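PDB 1C1K: DNA helicase assembly protein from Enterobacteria phage T4, which loads the replicative helicase onto fork DNA covered by single-stranded DNA-binding protein, serving viral DNA replication, recombination and repair. Local coordinates for residues Glu137-Leu151 and Lys173-Tyr186. Sequence-based numbering, arbitrary orientation.
Sequences EYNPKVQSSYIFKLL and KHDEQTDNLVWNNY
Phe-148 meets Trp-183 with one face and Tyr-186 with its edge. The edge of Trp-183 meets that face of Phe-148, with CE3 3.4 Å above the centre of the ring. The planes are almost perpendicular, at 89°. Phe-148 in turn directs its own edge at the face of Tyr-186 in an offset T-shaped pair, CE1 to CG 3.6 Å. With CG anti to the backbone N (chi1 177°), Phe-148 extends from helix 146-151 into this cluster. CD2 of Leu-151 adds to it beside Tyr-186.

His-174 makes the polar link. Its NE2 and Ser-145 OG share a hydrogen bond of 2.8 Å in the imidazole plane. The same OG accepts from Phe-148 N at 3.1 Å and so caps the helix. CB of Tyr-138 sits over the face of His-174 in a CH-pi contact. The ring of Tyr-138 runs past CB of Gln-177, and its OH end comes up to CB of Thr-178. A water joins this OH to Gln-177 O. Nearer the surface, Glu-137 OE1 forms a salt bridge with Lys-173 NZ at 2.9 Å.

In the second shell, Asp-175 OD2 accepts from Trp-183 NE1 at 2.8 Å, and Trp-86 packs against Tyr-186. The aromatic cluster joins helix 146-152 to helix 181-196, and the N-capping serine ties it to helix 170-177, in the largely helical C-terminal region.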
loop_
_atom_site.group_PDB
_atom_site.type_symbol
_atom_site.label_atom_id
_atom_site.label_comp_id
_atom_site.label_asym_id
_atom_site.label_seq_id
_atom_site.Cartn_x
_atom_site.Cartn_y
_atom_site.Cartn_z
ATOM N N GLU A 137 -6.712 13.141 13.801
ATOM C CA GLU A 137 -5.615 13.633 14.622
ATOM C C GLU A 137 -5.009 12.597 15.562
ATOM O O GLU A 137 -5.709 11.809 16.185
ATOM C CB GLU A 137 -6.077 14.840 15.439
ATOM C CG GLU A 137 -6.421 16.062 14.609
ATOM C CD GLU A 137 -5.193 16.747 14.035
ATOM O OE1 GLU A 137 -5.297 17.322 12.929
ATOM O OE2 GLU A 137 -4.126 16.716 14.688
ATOM N N TYR A 138 -3.685 12.610 15.659
ATOM C CA TYR A 138 -2.973 11.700 16.545
ATOM C C TYR A 138 -3.380 12.026 17.993
ATOM O O TYR A 138 -3.522 13.196 18.357
ATOM C CB TYR A 138 -1.465 11.890 16.352
ATOM C CG TYR A 138 -0.605 11.201 17.378
ATOM C CD1 TYR A 138 -0.329 9.836 17.281
ATOM C CD2 TYR A 138 -0.045 11.916 18.439
ATOM C CE1 TYR A 138 0.487 9.197 18.215
ATOM C CE2 TYR A 138 0.774 11.289 19.379
ATOM C CZ TYR A 138 1.036 9.931 19.262
ATOM O OH TYR A 138 1.859 9.310 20.174
ATOM N N ASN A 139 -3.579 10.984 18.799
ATOM C CA ASN A 139 -3.972 11.129 20.203
ATOM C C ASN A 139 -2.847 10.622 21.110
ATOM O O ASN A 139 -2.681 9.421 21.282
ATOM C CB ASN A 139 -5.253 10.321 20.470
ATOM C CG ASN A 139 -5.841 10.578 21.852
ATOM O OD1 ASN A 139 -6.968 10.176 22.146
ATOM N ND2 ASN A 139 -5.080 11.249 22.706
ATOM N N PRO A 140 -2.069 11.538 21.710
ATOM C CA PRO A 140 -0.959 11.164 22.595
ATOM C C PRO A 140 -1.324 10.182 23.709
ATOM O O PRO A 140 -0.513 9.347 24.100
ATOM C CB PRO A 140 -0.477 12.500 23.158
ATOM C CG PRO A 140 -0.928 13.521 22.168
ATOM C CD PRO A 140 -2.210 13.000 21.589
ATOM N N LYS A 141 -2.542 10.291 24.223
ATOM C CA LYS A 141 -2.999 9.418 25.296
ATOM C C LYS A 141 -2.881 7.944 24.924
ATOM O O LYS A 141 -2.311 7.146 25.674
ATOM C CB LYS A 141 -4.459 9.729 25.632
ATOM C CG LYS A 141 -4.690 10.320 27.005
ATOM C CD LYS A 141 -6.149 10.732 27.172
ATOM C CE LYS A 141 -6.283 12.213 27.492
ATOM N NZ LYS A 141 -5.201 12.664 28.410
ATOM N N VAL A 142 -3.422 7.591 23.760
ATOM C CA VAL A 142 -3.418 6.209 23.294
ATOM C C VAL A 142 -2.372 5.916 22.224
ATOM O O VAL A 142 -2.354 4.826 21.654
ATOM C CB VAL A 142 -4.815 5.814 22.751
ATOM C CG1 VAL A 142 -5.844 5.888 23.868
ATOM C CG2 VAL A 142 -5.216 6.738 21.623
ATOM N N GLN A 143 -1.504 6.888 21.961
ATOM C CA GLN A 143 -0.444 6.747 20.963
ATOM C C GLN A 143 -0.989 6.255 19.629
ATOM O O GLN A 143 -0.340 5.472 18.936
ATOM C CB GLN A 143 0.630 5.774 21.460
ATOM C CG GLN A 143 1.310 6.198 22.750
ATOM C CD GLN A 143 2.674 5.555 22.927
ATOM O OE1 GLN A 143 2.983 4.545 22.295
ATOM N NE2 GLN A 143 3.497 6.138 23.791
ATOM N N SER A 144 -2.174 6.730 19.265
ATOM C CA SER A 144 -2.804 6.310 18.024
ATOM C C SER A 144 -3.820 7.352 17.567
ATOM O O SER A 144 -3.775 8.506 17.995
ATOM C CB SER A 144 -3.501 4.963 18.241
ATOM O OG SER A 144 -3.955 4.399 17.023
ATOM N N SER A 145 -4.727 6.934 16.690
ATOM C CA SER A 145 -5.780 7.799 16.177
ATOM C C SER A 145 -6.899 6.902 15.688
ATOM O O SER A 145 -6.683 5.713 15.437
ATOM C CB SER A 145 -5.273 8.668 15.017
ATOM O OG SER A 145 -4.864 7.876 13.910
ATOM N N TYR A 146 -8.096 7.458 15.556
ATOM C CA TYR A 146 -9.208 6.661 15.073
ATOM C C TYR A 146 -8.927 6.203 13.646
ATOM O O TYR A 146 -9.163 5.042 13.304
ATOM C CB TYR A 146 -10.499 7.474 15.109
ATOM C CG TYR A 146 -11.136 7.556 16.477
ATOM C CD1 TYR A 146 -11.413 8.793 17.059
ATOM C CD2 TYR A 146 -11.492 6.399 17.175
ATOM C CE1 TYR A 146 -12.038 8.877 18.306
ATOM C CE2 TYR A 146 -12.115 6.471 18.419
ATOM C CZ TYR A 146 -12.384 7.714 18.975
ATOM O OH TYR A 146 -13.006 7.794 20.198
ATOM N N ILE A 147 -8.405 7.098 12.808
ATOM C CA ILE A 147 -8.146 6.716 11.426
ATOM C C ILE A 147 -7.132 5.577 11.329
ATOM O O ILE A 147 -7.283 4.676 10.496
ATOM C CB ILE A 147 -7.715 7.946 10.560
ATOM C CG1 ILE A 147 -7.907 7.617 9.074
ATOM C CG2 ILE A 147 -6.274 8.354 10.865
ATOM C CD1 ILE A 147 -9.361 7.385 8.668
ATOM N N PHE A 148 -6.105 5.592 12.174
ATOM C CA PHE A 148 -5.133 4.505 12.147
ATOM C C PHE A 148 -5.804 3.221 12.629
ATOM O O PHE A 148 -5.578 2.148 12.079
ATOM C CB PHE A 148 -3.935 4.820 13.044
ATOM C CG PHE A 148 -2.920 3.702 13.117
ATOM C CD1 PHE A 148 -2.557 2.993 11.973
ATOM C CD2 PHE A 148 -2.332 3.356 14.329
ATOM C CE1 PHE A 148 -1.627 1.958 12.039
ATOM C CE2 PHE A 148 -1.400 2.321 14.403
ATOM C CZ PHE A 148 -1.048 1.621 13.252
ATOM N N LYS A 149 -6.639 3.335 13.661
ATOM C CA LYS A 149 -7.338 2.176 14.210
ATOM C C LYS A 149 -8.236 1.542 13.160
ATOM O O LYS A 149 -8.369 0.318 13.109
ATOM C CB LYS A 149 -8.181 2.580 15.429
ATOM C CG LYS A 149 -7.397 2.682 16.724
ATOM C CD LYS A 149 -8.273 3.179 17.865
ATOM C CE LYS A 149 -7.455 3.493 19.108
ATOM N NZ LYS A 149 -6.560 2.379 19.498
ATOM N N LEU A 150 -8.852 2.374 12.326
ATOM C CA LEU A 150 -9.733 1.872 11.280
ATOM C C LEU A 150 -8.922 1.099 10.246
ATOM O O LEU A 150 -9.382 0.093 9.698
ATOM C CB LEU A 150 -10.487 3.028 10.621
ATOM C CG LEU A 150 -11.559 3.669 11.515
ATOM C CD1 LEU A 150 -12.144 4.901 10.834
ATOM C CD2 LEU A 150 -12.650 2.645 11.819
ATOM N N LEU A 151 -7.707 1.562 9.976
ATOM C CA LEU A 151 -6.861 0.864 9.021
ATOM C C LEU A 151 -6.468 -0.482 9.623
ATOM O O LEU A 151 -6.499 -1.510 8.946
ATOM C CB LEU A 151 -5.603 1.681 8.721
ATOM C CG LEU A 151 -4.549 0.984 7.858
ATOM C CD1 LEU A 151 -5.124 0.683 6.479
ATOM C CD2 LEU A 151 -3.319 1.875 7.757
ATOM N N LYS A 173 2.467 13.774 10.199
ATOM C CA LYS A 173 2.117 14.302 11.518
ATOM C C LYS A 173 2.180 13.205 12.581
ATOM O O LYS A 173 2.608 13.444 13.706
ATOM C CB LYS A 173 0.720 14.917 11.490
ATOM C CG LYS A 173 0.641 16.185 10.666
ATOM C CD LYS A 173 -0.275 17.199 11.314
ATOM C CE LYS A 173 -1.633 17.217 10.641
ATOM N NZ LYS A 173 -2.711 17.546 11.618
ATOM N N HIS A 174 1.749 11.999 12.230
ATOM C CA HIS A 174 1.798 10.890 13.169
ATOM C C HIS A 174 3.268 10.561 13.456
ATOM O O HIS A 174 3.665 10.372 14.608
ATOM C CB HIS A 174 1.095 9.659 12.577
ATOM C CG HIS A 174 -0.384 9.611 12.834
ATOM N ND1 HIS A 174 -1.231 10.653 12.522
ATOM C CD2 HIS A 174 -1.167 8.631 13.346
ATOM C CE1 HIS A 174 -2.473 10.317 12.829
ATOM N NE2 HIS A 174 -2.461 9.095 13.331
ATOM N N ASP A 175 4.069 10.505 12.394
ATOM C CA ASP A 175 5.492 10.192 12.499
ATOM C C ASP A 175 6.255 11.144 13.420
ATOM O O ASP A 175 7.143 10.720 14.161
ATOM C CB ASP A 175 6.143 10.229 11.112
ATOM C CG ASP A 175 5.987 8.925 10.353
ATOM O OD1 ASP A 175 6.389 8.888 9.171
ATOM O OD2 ASP A 175 5.471 7.945 10.929
ATOM N N GLU A 176 5.918 12.429 13.369
ATOM C CA GLU A 176 6.602 13.411 14.201
ATOM C C GLU A 176 6.155 13.416 15.657
ATOM O O GLU A 176 6.881 13.899 16.520
ATOM C CB GLU A 176 6.445 14.826 13.619
ATOM C CG GLU A 176 5.107 15.123 12.955
ATOM C CD GLU A 176 5.229 16.069 11.757
ATOM O OE1 GLU A 176 4.479 17.068 11.703
ATOM O OE2 GLU A 176 6.071 15.817 10.865
ATOM N N GLN A 177 4.981 12.861 15.940
ATOM C CA GLN A 177 4.460 12.857 17.306
ATOM C C GLN A 177 4.610 11.558 18.096
ATOM O O GLN A 177 4.225 11.500 19.262
ATOM C CB GLN A 177 2.981 13.258 17.303
ATOM C CG GLN A 177 2.696 14.632 16.716
ATOM C CD GLN A 177 1.208 14.917 16.585
ATOM O OE1 GLN A 177 0.607 14.674 15.537
ATOM N NE2 GLN A 177 0.607 15.436 17.651
ATOM N N THR A 178 5.168 10.518 17.485
ATOM C CA THR A 178 5.313 9.259 18.203
ATOM C C THR A 178 6.424 8.349 17.696
ATOM O O THR A 178 6.946 8.532 16.599
ATOM C CB THR A 178 3.985 8.458 18.179
ATOM O OG1 THR A 178 4.094 7.315 19.038
ATOM C CG2 THR A 178 3.660 7.996 16.759
ATOM N N ASP A 179 6.766 7.360 18.519
ATOM C CA ASP A 179 7.788 6.377 18.190
ATOM C C ASP A 179 7.167 4.995 18.345
ATOM O O ASP A 179 7.845 3.977 18.223
ATOM C CB ASP A 179 8.987 6.514 19.130
ATOM C CG ASP A 179 9.356 7.958 19.392
ATOM O OD1 ASP A 179 9.940 8.594 18.487
ATOM O OD2 ASP A 179 9.062 8.459 20.499
ATOM N N ASN A 180 5.867 4.979 18.625
ATOM C CA ASN A 180 5.114 3.743 18.798
ATOM C C ASN A 180 5.523 2.732 17.734
ATOM O O ASN A 180 5.483 3.030 16.542
ATOM C CB ASN A 180 3.614 4.035 18.692
ATOM C CG ASN A 180 2.759 2.831 19.024
ATOM O OD1 ASN A 180 2.580 2.482 20.194
ATOM N ND2 ASN A 180 2.222 2.188 17.997
ATOM N N LEU A 181 5.914 1.540 18.176
ATOM C CA LEU A 181 6.344 0.471 17.277
ATOM C C LEU A 181 5.251 -0.022 16.328
ATOM O O LEU A 181 5.505 -0.264 15.149
ATOM C CB LEU A 181 6.873 -0.705 18.098
ATOM C CG LEU A 181 7.397 -1.900 17.298
ATOM C CD1 LEU A 181 8.624 -2.473 17.996
ATOM C CD2 LEU A 181 6.307 -2.960 17.171
ATOM N N VAL A 182 4.038 -0.181 16.843
ATOM C CA VAL A 182 2.935 -0.647 16.014
ATOM C C VAL A 182 2.651 0.345 14.884
ATOM O O VAL A 182 2.408 -0.061 13.748
ATOM C CB VAL A 182 1.658 -0.860 16.852
ATOM C CG1 VAL A 182 0.482 -1.169 15.946
ATOM C CG2 VAL A 182 1.871 -2.004 17.829
ATOM N N TRP A 183 2.686 1.641 15.186
ATOM C CA TRP A 183 2.435 2.638 14.153
ATOM C C TRP A 183 3.590 2.644 13.166
ATOM O O TRP A 183 3.379 2.645 11.958
ATOM C CB TRP A 183 2.285 4.043 14.747
ATOM C CG TRP A 183 2.479 5.123 13.703
ATOM C CD1 TRP A 183 3.558 5.950 13.571
ATOM C CD2 TRP A 183 1.609 5.425 12.600
ATOM N NE1 TRP A 183 3.421 6.742 12.455
ATOM C CE2 TRP A 183 2.234 6.442 11.840
ATOM C CE3 TRP A 183 0.363 4.933 12.178
ATOM C CZ2 TRP A 183 1.657 6.976 10.682
ATOM C CZ3 TRP A 183 -0.209 5.466 11.024
ATOM C CH2 TRP A 183 0.439 6.475 10.291
ATOM N N ASN A 184 4.812 2.656 13.691
ATOM C CA ASN A 184 6.007 2.668 12.853
ATOM C C ASN A 184 5.990 1.545 11.817
ATOM O O ASN A 184 6.267 1.782 10.644
ATOM C CB ASN A 184 7.268 2.547 13.714
ATOM C CG ASN A 184 8.528 2.354 12.876
ATOM O OD1 ASN A 184 8.867 3.200 12.048
ATOM N ND2 ASN A 184 9.221 1.235 13.087
ATOM N N ASN A 185 5.673 0.327 12.249
ATOM C CA ASN A 185 5.628 -0.812 11.336
ATOM C C ASN A 185 4.695 -0.519 10.161
ATOM O O ASN A 185 5.019 -0.808 9.004
ATOM C CB ASN A 185 5.144 -2.061 12.073
ATOM C CG ASN A 185 5.985 -2.381 13.297
ATOM O OD1 ASN A 185 5.556 -3.132 14.176
ATOM N ND2 ASN A 185 7.187 -1.816 13.363
ATOM N N TYR A 186 3.531 0.049 10.461
ATOM C CA TYR A 186 2.567 0.384 9.420
ATOM C C TYR A 186 3.053 1.589 8.620
ATOM O O TYR A 186 2.938 1.620 7.395
ATOM C CB TYR A 186 1.202 0.706 10.036
ATOM C CG TYR A 186 0.240 -0.459 10.060
ATOM C CD1 TYR A 186 0.185 -1.316 11.157
ATOM C CD2 TYR A 186 -0.622 -0.698 8.992
ATOM C CE1 TYR A 186 -0.709 -2.385 11.195
ATOM C CE2 TYR A 186 -1.521 -1.764 9.019
ATOM C CZ TYR A 186 -1.558 -2.601 10.123
ATOM O OH TYR A 186 -2.447 -3.651 10.156
HETATM O O HOH W 1 2.986 11.068 22.025
#